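PDB 3UN6: ABC transporter substrate-binding protein from Staphylococcus aureus subsp. aureus NCTC 8325, which is probably the substrate-binding component of an ABC-type import system, and binds zinc, although its natural cargo is not established. Local coordinates for residues T92-S100 / Y291-K299; Y138-H149 / R185-E193. All blocks are in the same frame, centred on the assembly; numbering follows the deposited sequence.

Both contacts belong to a two-lobed binding protein of the periplasmic-binding-protein clan. Contact 1 packs helix 94-102 against helix 288-300 in the lobe built on the sheet that contains strand 89-93. Contact 2 joins two parallel strands of the other sheet and includes the turn into helix 148-159. Their centres lie about 17 Å apart, yet they meet: Glu95 OE2 and Thr148 OG1, 2.7 Å apart, probably form a hydrogen bond, and Leu96 packs on His144. In sequence, contact 2 falls between the segments of contact 1. His46, Cys220 and Cys221 are zinc ligands; a bound zinc ion lies about 4 Å from the Val191 side chain, and a zinc about 7 Å from that of Glu95.

Contact 1: residues T92-S100 / Y291-K299; sequences TLIELAMKS and YQEITTLVK
Met98, a selenomethionine here, pushes its long unbranched chain as a knob into the hole formed by Tyr291, Ile294, Thr295 and Val298. SE reaches Ile294 CG2 (3.7 Å) at the end of the extended part, and the bend at the last torsion (chi3 62°) then swings CE to Thr295 CG2 at 3.9 Å. The Met98 and Tyr291 side chains approach from opposite directions in a Met-aromatic contact: SE lies obliquely to the ring, 5.0 Å from its centroid and 55° off the normal. Ile94 meets the same ring at its edge, CD1 lying 4.0 Å from Tyr291 CD2. Glu95 crosses Ile294 at about a right angle: its CG, beside the backbone N, lies 3.8 Å from Val298 CG2, and a bend at chi2 folds the carboxylate round so that OE2 comes 3.6 Å from Ile294 CG2. The axes of segments 94-100 and 291-299 cross at -72° and approach only to 11.3 Å, a separation these long and branched side chains fill. Phe312 also packs on Ile94 and Met98. Apolar contact therefore supplies the adhesion, while the polar ends look elsewhere: Tyr291 OH bonds to Pro307 O, and Glu95 OE2 to Thr148, which would help to offset the cost of its burial.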
loop_
_atom_site.group_PDB
_atom_site.type_symbol
_atom_site.label_atom_id
_atom_site.label_comp_id
_atom_site.label_asym_id
_atom_site.label_seq_id
_atom_site.Cartn_x
_atom_site.Cartn_y
_atom_site.Cartn_z
ATOM N N THR A 92 -0.800 5.789 -0.338
ATOM C CA THR A 92 0.631 5.663 -0.635
ATOM C C THR A 92 1.414 4.848 0.381
ATOM O O THR A 92 0.962 4.618 1.507
ATOM C CB THR A 92 1.274 7.104 -0.771
ATOM O OG1 THR A 92 2.615 7.029 -1.298
ATOM C CG2 THR A 92 1.301 7.818 0.563
ATOM N N LEU A 93 2.587 4.392 -0.032
ATOM C CA LEU A 93 3.480 3.644 0.851
ATOM C C LEU A 93 3.771 4.519 2.091
ATOM O O LEU A 93 4.123 5.704 1.964
ATOM C CB LEU A 93 4.791 3.327 0.148
ATOM C CG LEU A 93 4.673 2.542 -1.161
ATOM C CD1 LEU A 93 6.064 2.430 -1.764
ATOM C CD2 LEU A 93 4.017 1.168 -0.935
ATOM N N ILE A 94 3.625 3.935 3.282
ATOM C CA ILE A 94 3.795 4.709 4.513
ATOM C C ILE A 94 5.231 5.199 4.703
ATOM O O ILE A 94 5.439 6.305 5.195
ATOM C CB ILE A 94 3.225 3.944 5.777
ATOM C CG1 ILE A 94 3.161 4.883 6.986
ATOM C CG2 ILE A 94 4.023 2.661 6.078
ATOM C CD1 ILE A 94 2.664 4.208 8.296
ATOM N N GLU A 95 6.221 4.399 4.276
ATOM C CA GLU A 95 7.625 4.765 4.463
ATOM C C GLU A 95 7.993 5.896 3.540
ATOM O O GLU A 95 8.742 6.772 3.921
ATOM C CB GLU A 95 8.594 3.576 4.239
ATOM C CG GLU A 95 8.471 2.394 5.266
ATOM C CD GLU A 95 7.340 1.396 4.969
ATOM O OE1 GLU A 95 6.586 1.581 3.979
ATOM O OE2 GLU A 95 7.215 0.395 5.721
ATOM N N LEU A 96 7.448 5.855 2.323
ATOM C CA LEU A 96 7.677 6.871 1.278
ATOM C C LEU A 96 7.127 8.215 1.732
ATOM O O LEU A 96 7.777 9.261 1.585
ATOM C CB LEU A 96 7.007 6.419 -0.028
ATOM C CG LEU A 96 7.209 7.274 -1.277
ATOM C CD1 LEU A 96 8.698 7.565 -1.544
ATOM C CD2 LEU A 96 6.529 6.590 -2.493
ATOM N N ALA A 97 5.913 8.171 2.271
ATOM C CA ALA A 97 5.257 9.350 2.847
ATOM C C ALA A 97 6.042 9.878 4.090
ATOM O O ALA A 97 6.197 11.072 4.275
ATOM C CB ALA A 97 3.809 9.005 3.211
HETATM N N MSE A 98 6.545 8.974 4.927
HETATM C CA MSE A 98 7.353 9.360 6.103
HETATM C C MSE A 98 8.657 10.069 5.689
HETATM O O MSE A 98 9.069 11.042 6.301
HETATM C CB MSE A 98 7.706 8.118 6.933
HETATM C CG MSE A 98 6.550 7.546 7.735
HETATM SE SE MSE A 98 6.815 5.690 8.322
HETATM C CE MSE A 98 8.371 5.989 9.445
ATOM N N LYS A 99 9.313 9.551 4.656
ATOM C CA LYS A 99 10.547 10.132 4.145
ATOM C C LYS A 99 10.262 11.521 3.590
ATOM O O LYS A 99 10.969 12.467 3.897
ATOM C CB LYS A 99 11.138 9.241 3.051
ATOM C CG LYS A 99 12.320 9.832 2.321
ATOM C CD LYS A 99 13.499 10.046 3.229
ATOM C CE LYS A 99 14.670 10.625 2.438
ATOM N NZ LYS A 99 15.829 10.993 3.295
ATOM N N SER A 100 9.214 11.631 2.784
ATOM C CA SER A 100 8.803 12.900 2.224
ATOM C C SER A 100 8.529 13.866 3.388
ATOM O O SER A 100 8.947 15.022 3.370
ATOM C CB SER A 100 7.575 12.710 1.342
ATOM O OG SER A 100 7.263 13.919 0.668
ATOM N N TYR A 291 2.290 1.967 14.077
ATOM C CA TYR A 291 3.187 2.991 13.538
ATOM C C TYR A 291 4.605 2.820 14.126
ATOM O O TYR A 291 5.628 2.934 13.423
ATOM C CB TYR A 291 2.645 4.404 13.811
ATOM C CG TYR A 291 3.528 5.468 13.236
ATOM C CD1 TYR A 291 4.427 6.177 14.026
ATOM C CD2 TYR A 291 3.495 5.743 11.874
ATOM C CE1 TYR A 291 5.272 7.160 13.457
ATOM C CE2 TYR A 291 4.321 6.682 11.321
ATOM C CZ TYR A 291 5.206 7.394 12.114
ATOM O OH TYR A 291 6.008 8.345 11.516
ATOM N N GLN A 292 4.660 2.527 15.417
ATOM C CA GLN A 292 5.923 2.364 16.079
ATOM C C GLN A 292 6.706 1.180 15.497
ATOM O O GLN A 292 7.941 1.213 15.438
ATOM C CB GLN A 292 5.710 2.199 17.585
ATOM C CG GLN A 292 7.012 2.302 18.367
ATOM C CD GLN A 292 7.554 3.738 18.489
ATOM O OE1 GLN A 292 8.426 4.151 17.731
ATOM N NE2 GLN A 292 7.032 4.487 19.443
ATOM N N GLU A 293 5.999 0.131 15.071
ATOM C CA GLU A 293 6.667 -1.026 14.453
ATOM C C GLU A 293 7.393 -0.603 13.179
ATOM O O GLU A 293 8.518 -1.051 12.918
ATOM C CB GLU A 293 5.661 -2.127 14.099
ATOM C CG GLU A 293 6.292 -3.393 13.523
ATOM C CD GLU A 293 5.270 -4.522 13.306
ATOM O OE1 GLU A 293 4.250 -4.307 12.602
ATOM O OE2 GLU A 293 5.508 -5.629 13.840
ATOM N N ILE A 294 6.738 0.223 12.362
ATOM C CA ILE A 294 7.364 0.716 11.110
ATOM C C ILE A 294 8.545 1.634 11.406
ATOM O O ILE A 294 9.604 1.513 10.770
ATOM C CB ILE A 294 6.357 1.429 10.171
ATOM C CG1 ILE A 294 5.257 0.436 9.730
ATOM C CG2 ILE A 294 7.101 2.049 8.903
ATOM C CD1 ILE A 294 5.806 -0.856 9.085
ATOM N N THR A 295 8.397 2.523 12.385
ATOM C CA THR A 295 9.510 3.426 12.737
ATOM C C THR A 295 10.732 2.635 13.191
ATOM O O THR A 295 11.860 2.951 12.811
ATOM C CB THR A 295 9.126 4.511 13.797
ATOM O OG1 THR A 295 8.742 3.905 15.030
ATOM C CG2 THR A 295 7.971 5.403 13.287
ATOM N N THR A 296 10.493 1.590 13.982
ATOM C CA THR A 296 11.552 0.744 14.498
ATOM C C THR A 296 12.338 0.105 13.368
ATOM O O THR A 296 13.575 0.124 13.356
ATOM C CB THR A 296 10.969 -0.374 15.387
ATOM O OG1 THR A 296 10.532 0.188 16.624
ATOM C CG2 THR A 296 12.006 -1.439 15.649
ATOM N N LEU A 297 11.606 -0.453 12.415
ATOM C CA LEU A 297 12.194 -1.134 11.278
ATOM C C LEU A 297 12.949 -0.169 10.328
ATOM O O LEU A 297 14.008 -0.501 9.839
ATOM C CB LEU A 297 11.111 -1.925 10.525
ATOM C CG LEU A 297 10.413 -3.076 11.275
ATOM C CD1 LEU A 297 9.315 -3.671 10.402
ATOM C CD2 LEU A 297 11.410 -4.186 11.705
ATOM N N VAL A 298 12.392 1.013 10.082
ATOM C CA VAL A 298 13.040 2.046 9.252
ATOM C C VAL A 298 14.344 2.497 9.924
ATOM O O VAL A 298 15.382 2.654 9.266
ATOM C CB VAL A 298 12.098 3.271 9.088
ATOM C CG1 VAL A 298 12.863 4.516 8.635
ATOM C CG2 VAL A 298 10.901 2.929 8.162
ATOM N N LYS A 299 14.297 2.671 11.242
ATOM C CA LYS A 299 15.472 3.104 12.025
ATOM C C LYS A 299 16.521 1.984 12.010
ATOM O O LYS A 299 17.720 2.210 11.797
ATOM C CB LYS A 299 15.069 3.366 13.495
ATOM C CG LYS A 299 15.565 4.647 14.110
ATOM C CD LYS A 299 16.995 4.946 13.865
ATOM C CE LYS A 299 17.375 6.172 14.643
ATOM N NZ LYS A 299 18.719 6.598 14.303
#

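Contact 2: residues Y138-H149 / R185-E193; sequences YHFGIPHRYSTH and RITGYSVAE. With PO4 (phosphate ion), chain F; PO4 (phosphate ion), chain E.
Tyr138 starts the strand with its CB 3.9 Å from Thr187 OG1, which accepts the N-H of His139 N at 3.0 Å. With that oxygen beside its own backbone N (chi1 -48°), Thr187 serves as a side-chain extension of the ladder. His139 O receives Thr187 N at 2.8 Å and, weakly, Gly188 N. Phe140 follows with its ring against the Gly188 backbone, CD1 3.4 Å from Gly188 C, a closeness allowed because glycine carries no side chain. Gly141 continues the parallel register: its N bonds Gly188 O at 2.9 Å, its O takes Ser190 N, and its bareness leaves space for Ile186 CD1 and Tyr189 CB. Pro143 leaves the strand, placing CD 3.4 Å from Ser190 O. His144 ND1 accepts Tyr146 N, and NE2 bonds a phosphate, probably from the crystallisation solution, that Arg145 NH1 and NH2 also hold; NE and NH2 reach a second phosphate. His149, in the first turn of helix 148-159, faces strand 188-192, CD2 3.4 Å from Val191 CA, with Pro143 CG over one ring face, toward the rim, and NE2 bonded to Asn118. Backbone groups of these beta-alpha-beta strands thus satisfy one another, Thr187 OG1 assisting, and fix strand 188-192 with Ala192 beside His46 of the zinc site.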
loop_
_atom_site.group_PDB
_atom_site.type_symbol
_atom_site.label_atom_id
_atom_site.label_comp_id
_atom_site.label_asym_id
_atom_site.label_seq_id
_atom_site.Cartn_x
_atom_site.Cartn_y
_atom_site.Cartn_z
ATOM N N TYR A 138 20.792 -13.136 -4.550
ATOM C CA TYR A 138 19.431 -13.226 -5.047
ATOM C C TYR A 138 18.916 -11.812 -5.336
ATOM O O TYR A 138 19.176 -10.881 -4.571
ATOM C CB TYR A 138 18.547 -13.946 -4.032
ATOM C CG TYR A 138 19.069 -15.332 -3.683
ATOM C CD1 TYR A 138 18.961 -16.377 -4.582
ATOM C CD2 TYR A 138 19.670 -15.584 -2.450
ATOM C CE1 TYR A 138 19.448 -17.650 -4.271
ATOM C CE2 TYR A 138 20.153 -16.851 -2.127
ATOM C CZ TYR A 138 20.033 -17.880 -3.039
ATOM O OH TYR A 138 20.508 -19.134 -2.717
ATOM N N HIS A 139 18.192 -11.649 -6.434
ATOM C CA HIS A 139 17.691 -10.336 -6.832
ATOM C C HIS A 139 16.180 -10.192 -6.715
ATOM O O HIS A 139 15.402 -10.926 -7.332
ATOM C CB HIS A 139 18.187 -10.007 -8.228
ATOM C CG HIS A 139 19.678 -9.919 -8.305
ATOM N ND1 HIS A 139 20.360 -8.730 -8.175
ATOM C CD2 HIS A 139 20.620 -10.882 -8.422
ATOM C CE1 HIS A 139 21.658 -8.962 -8.243
ATOM N NE2 HIS A 139 21.842 -10.259 -8.394
ATOM N N PHE A 140 15.778 -9.228 -5.898
ATOM C CA PHE A 140 14.380 -8.975 -5.638
ATOM C C PHE A 140 13.867 -7.628 -6.126
ATOM O O PHE A 140 14.463 -6.594 -5.863
ATOM C CB PHE A 140 14.099 -9.108 -4.133
ATOM C CG PHE A 140 14.017 -10.526 -3.664
ATOM C CD1 PHE A 140 12.835 -11.240 -3.795
ATOM C CD2 PHE A 140 15.119 -11.162 -3.113
ATOM C CE1 PHE A 140 12.754 -12.561 -3.373
ATOM C CE2 PHE A 140 15.039 -12.488 -2.703
ATOM C CZ PHE A 140 13.865 -13.179 -2.832
ATOM N N GLY A 141 12.733 -7.663 -6.828
ATOM C CA GLY A 141 12.069 -6.446 -7.259
ATOM C C GLY A 141 11.258 -5.933 -6.071
ATOM O O GLY A 141 10.685 -6.730 -5.318
ATOM N N ILE A 142 11.287 -4.620 -5.842
ATOM C CA ILE A 142 10.459 -3.974 -4.799
ATOM C C ILE A 142 9.842 -2.729 -5.442
ATOM O O ILE A 142 10.370 -2.214 -6.430
ATOM C CB ILE A 142 11.259 -3.617 -3.484
ATOM C CG1 ILE A 142 12.536 -2.811 -3.814
ATOM C CG2 ILE A 142 11.610 -4.891 -2.739
ATOM C CD1 ILE A 142 13.308 -2.237 -2.607
ATOM N N PRO A 143 8.708 -2.252 -4.913
ATOM C CA PRO A 143 8.083 -1.079 -5.547
ATOM C C PRO A 143 8.820 0.263 -5.343
ATOM O O PRO A 143 8.696 1.182 -6.158
ATOM C CB PRO A 143 6.673 -1.048 -4.931
ATOM C CG PRO A 143 6.549 -2.269 -4.108
ATOM C CD PRO A 143 7.903 -2.787 -3.813
ATOM N N HIS A 144 9.567 0.360 -4.258
ATOM C CA HIS A 144 10.343 1.543 -3.916
ATOM C C HIS A 144 11.284 1.143 -2.777
ATOM O O HIS A 144 10.976 0.230 -2.010
ATOM C CB HIS A 144 9.429 2.684 -3.424
ATOM C CG HIS A 144 10.069 4.034 -3.489
ATOM N ND1 HIS A 144 10.922 4.508 -2.514
ATOM C CD2 HIS A 144 10.007 5.000 -4.436
ATOM C CE1 HIS A 144 11.351 5.712 -2.859
ATOM N NE2 HIS A 144 10.808 6.035 -4.019
ATOM N N ARG A 145 12.433 1.795 -2.673
ATOM C CA ARG A 145 13.344 1.502 -1.547
ATOM C C ARG A 145 12.676 1.781 -0.171
ATOM O O ARG A 145 12.981 1.125 0.805
ATOM C CB ARG A 145 14.647 2.269 -1.677
ATOM C CG ARG A 145 14.529 3.773 -1.774
ATOM C CD ARG A 145 15.864 4.310 -2.249
ATOM N NE ARG A 145 15.892 5.753 -2.388
ATOM C CZ ARG A 145 15.382 6.431 -3.412
ATOM N NH1 ARG A 145 14.726 5.813 -4.391
ATOM N NH2 ARG A 145 15.502 7.746 -3.433
ATOM N N TYR A 146 11.785 2.763 -0.107
ATOM C CA TYR A 146 11.082 3.078 1.138
ATOM C C TYR A 146 9.745 2.396 1.071
ATOM O O TYR A 146 8.730 3.000 0.690
ATOM C CB TYR A 146 10.960 4.597 1.342
ATOM C CG TYR A 146 12.310 5.297 1.217
ATOM C CD1 TYR A 146 13.386 4.906 2.007
ATOM C CD2 TYR A 146 12.495 6.363 0.339
ATOM C CE1 TYR A 146 14.626 5.533 1.898
ATOM C CE2 TYR A 146 13.733 6.988 0.222
ATOM C CZ TYR A 146 14.787 6.569 1.014
ATOM O OH TYR A 146 16.017 7.176 0.914
ATOM N N SER A 147 9.742 1.119 1.431
ATOM C CA SER A 147 8.537 0.328 1.367
ATOM C C SER A 147 8.548 -0.771 2.396
ATOM O O SER A 147 9.598 -1.194 2.829
ATOM C CB SER A 147 8.377 -0.287 -0.024
ATOM O OG SER A 147 9.392 -1.253 -0.338
ATOM N N THR A 148 7.359 -1.192 2.798
ATOM C CA THR A 148 7.177 -2.329 3.697
ATOM C C THR A 148 7.682 -3.616 3.012
ATOM O O THR A 148 8.069 -4.566 3.660
ATOM C CB THR A 148 5.694 -2.439 4.077
ATOM O OG1 THR A 148 5.355 -1.310 4.879
ATOM C CG2 THR A 148 5.348 -3.753 4.868
ATOM N N HIS A 149 7.678 -3.612 1.689
ATOM C CA HIS A 149 8.154 -4.740 0.885
ATOM C C HIS A 149 9.624 -4.988 1.125
ATOM O O HIS A 149 10.024 -6.131 1.332
ATOM C CB HIS A 149 7.838 -4.464 -0.582
ATOM C CG HIS A 149 6.419 -4.072 -0.784
ATOM N ND1 HIS A 149 6.011 -2.750 -0.800
ATOM C CD2 HIS A 149 5.291 -4.821 -0.851
ATOM C CE1 HIS A 149 4.698 -2.708 -0.923
ATOM N NE2 HIS A 149 4.236 -3.949 -0.962
ATOM N N ARG A 185 15.041 -11.665 -14.840
ATOM C CA ARG A 185 15.872 -10.508 -14.520
ATOM C C ARG A 185 15.930 -10.411 -12.996
ATOM O O ARG A 185 16.799 -9.753 -12.444
ATOM C CB ARG A 185 15.290 -9.239 -15.115
ATOM C CG ARG A 185 14.971 -9.356 -16.595
ATOM C CD ARG A 185 14.192 -8.145 -17.113
ATOM N NE ARG A 185 13.652 -8.410 -18.448
ATOM C CZ ARG A 185 14.181 -7.995 -19.594
ATOM N NH1 ARG A 185 15.264 -7.232 -19.615
ATOM N NH2 ARG A 185 13.597 -8.323 -20.737
ATOM N N ILE A 186 14.988 -11.076 -12.331
ATOM C CA ILE A 186 14.934 -11.134 -10.873
ATOM C C ILE A 186 14.591 -12.551 -10.457
ATOM O O ILE A 186 14.102 -13.321 -11.271
ATOM C CB ILE A 186 13.922 -10.107 -10.255
ATOM C CG1 ILE A 186 12.541 -10.233 -10.888
ATOM C CG2 ILE A 186 14.426 -8.668 -10.430
ATOM C CD1 ILE A 186 11.543 -9.153 -10.391
ATOM N N THR A 187 14.915 -12.884 -9.208
ATOM C CA THR A 187 14.661 -14.193 -8.589
ATOM C C THR A 187 13.249 -14.162 -8.023
ATOM O O THR A 187 12.561 -15.178 -7.939
ATOM C CB THR A 187 15.566 -14.416 -7.340
ATOM O OG1 THR A 187 16.929 -14.092 -7.631
ATOM C CG2 THR A 187 15.461 -15.854 -6.810
ATOM N N GLY A 188 12.832 -12.985 -7.594
ATOM C CA GLY A 188 11.494 -12.826 -7.034
ATOM C C GLY A 188 11.173 -11.381 -6.770
ATOM O O GLY A 188 11.925 -10.479 -7.157
ATOM N N TYR A 189 10.038 -11.151 -6.120
ATOM C CA TYR A 189 9.632 -9.815 -5.805
ATOM C C TYR A 189 8.631 -9.797 -4.674
ATOM O O TYR A 189 8.101 -10.849 -4.267
ATOM C CB TYR A 189 9.087 -9.088 -7.045
ATOM C CG TYR A 189 7.843 -9.682 -7.737
ATOM C CD1 TYR A 189 6.552 -9.412 -7.267
ATOM C CD2 TYR A 189 7.969 -10.417 -8.906
ATOM C CE1 TYR A 189 5.433 -9.919 -7.910
ATOM C CE2 TYR A 189 6.865 -10.923 -9.562
ATOM C CZ TYR A 189 5.596 -10.672 -9.058
ATOM O OH TYR A 189 4.515 -11.166 -9.731
ATOM N N SER A 190 8.439 -8.610 -4.121
ATOM C CA SER A 190 7.459 -8.401 -3.091
ATOM C C SER A 190 6.625 -7.176 -3.490
ATOM O O SER A 190 7.177 -6.155 -3.862
ATOM C CB SER A 190 8.139 -8.203 -1.755
ATOM O OG SER A 190 7.171 -8.079 -0.751
ATOM N N VAL A 191 5.299 -7.277 -3.385
ATOM C CA VAL A 191 4.422 -6.220 -3.846
ATOM C C VAL A 191 3.019 -6.446 -3.320
ATOM O O VAL A 191 2.735 -7.496 -2.734
ATOM C CB VAL A 191 4.379 -6.225 -5.380
ATOM C CG1 VAL A 191 3.712 -7.542 -5.878
ATOM C CG2 VAL A 191 3.667 -4.986 -5.922
ATOM N N ALA A 192 2.158 -5.434 -3.475
ATOM C CA ALA A 192 0.771 -5.571 -3.073
ATOM C C ALA A 192 0.047 -6.372 -4.136
ATOM O O ALA A 192 0.410 -6.326 -5.314
ATOM C CB ALA A 192 0.109 -4.198 -2.928
ATOM N N GLU A 193 -0.981 -7.095 -3.740
ATOM C CA GLU A 193 -1.809 -7.755 -4.733
ATOM C C GLU A 193 -2.466 -6.616 -5.510
ATOM O O GLU A 193 -2.576 -5.503 -4.993
ATOM C CB GLU A 193 -2.819 -8.668 -4.078
ATOM C CG GLU A 193 -2.192 -9.915 -3.442
ATOM C CD GLU A 193 -1.591 -10.916 -4.460
ATOM O OE1 GLU A 193 -1.153 -10.509 -5.558
ATOM O OE2 GLU A 193 -1.526 -12.127 -4.132
HETATM P P PO4 F . 12.671 8.248 -6.063
HETATM O O1 PO4 F . 12.999 6.828 -6.446
HETATM O O2 PO4 F . 11.437 8.297 -5.201
HETATM O O3 PO4 F . 13.803 8.832 -5.254
HETATM O O4 PO4 F . 12.495 9.050 -7.326
HETATM P P PO4 E . 17.513 9.693 -0.727
HETATM O O1 PO4 E . 18.366 9.839 -1.960
HETATM O O2 PO4 E . 16.531 8.567 -0.927
HETATM O O3 PO4 E . 18.403 9.373 0.454
HETATM O O4 PO4 E . 16.737 10.954 -0.446
#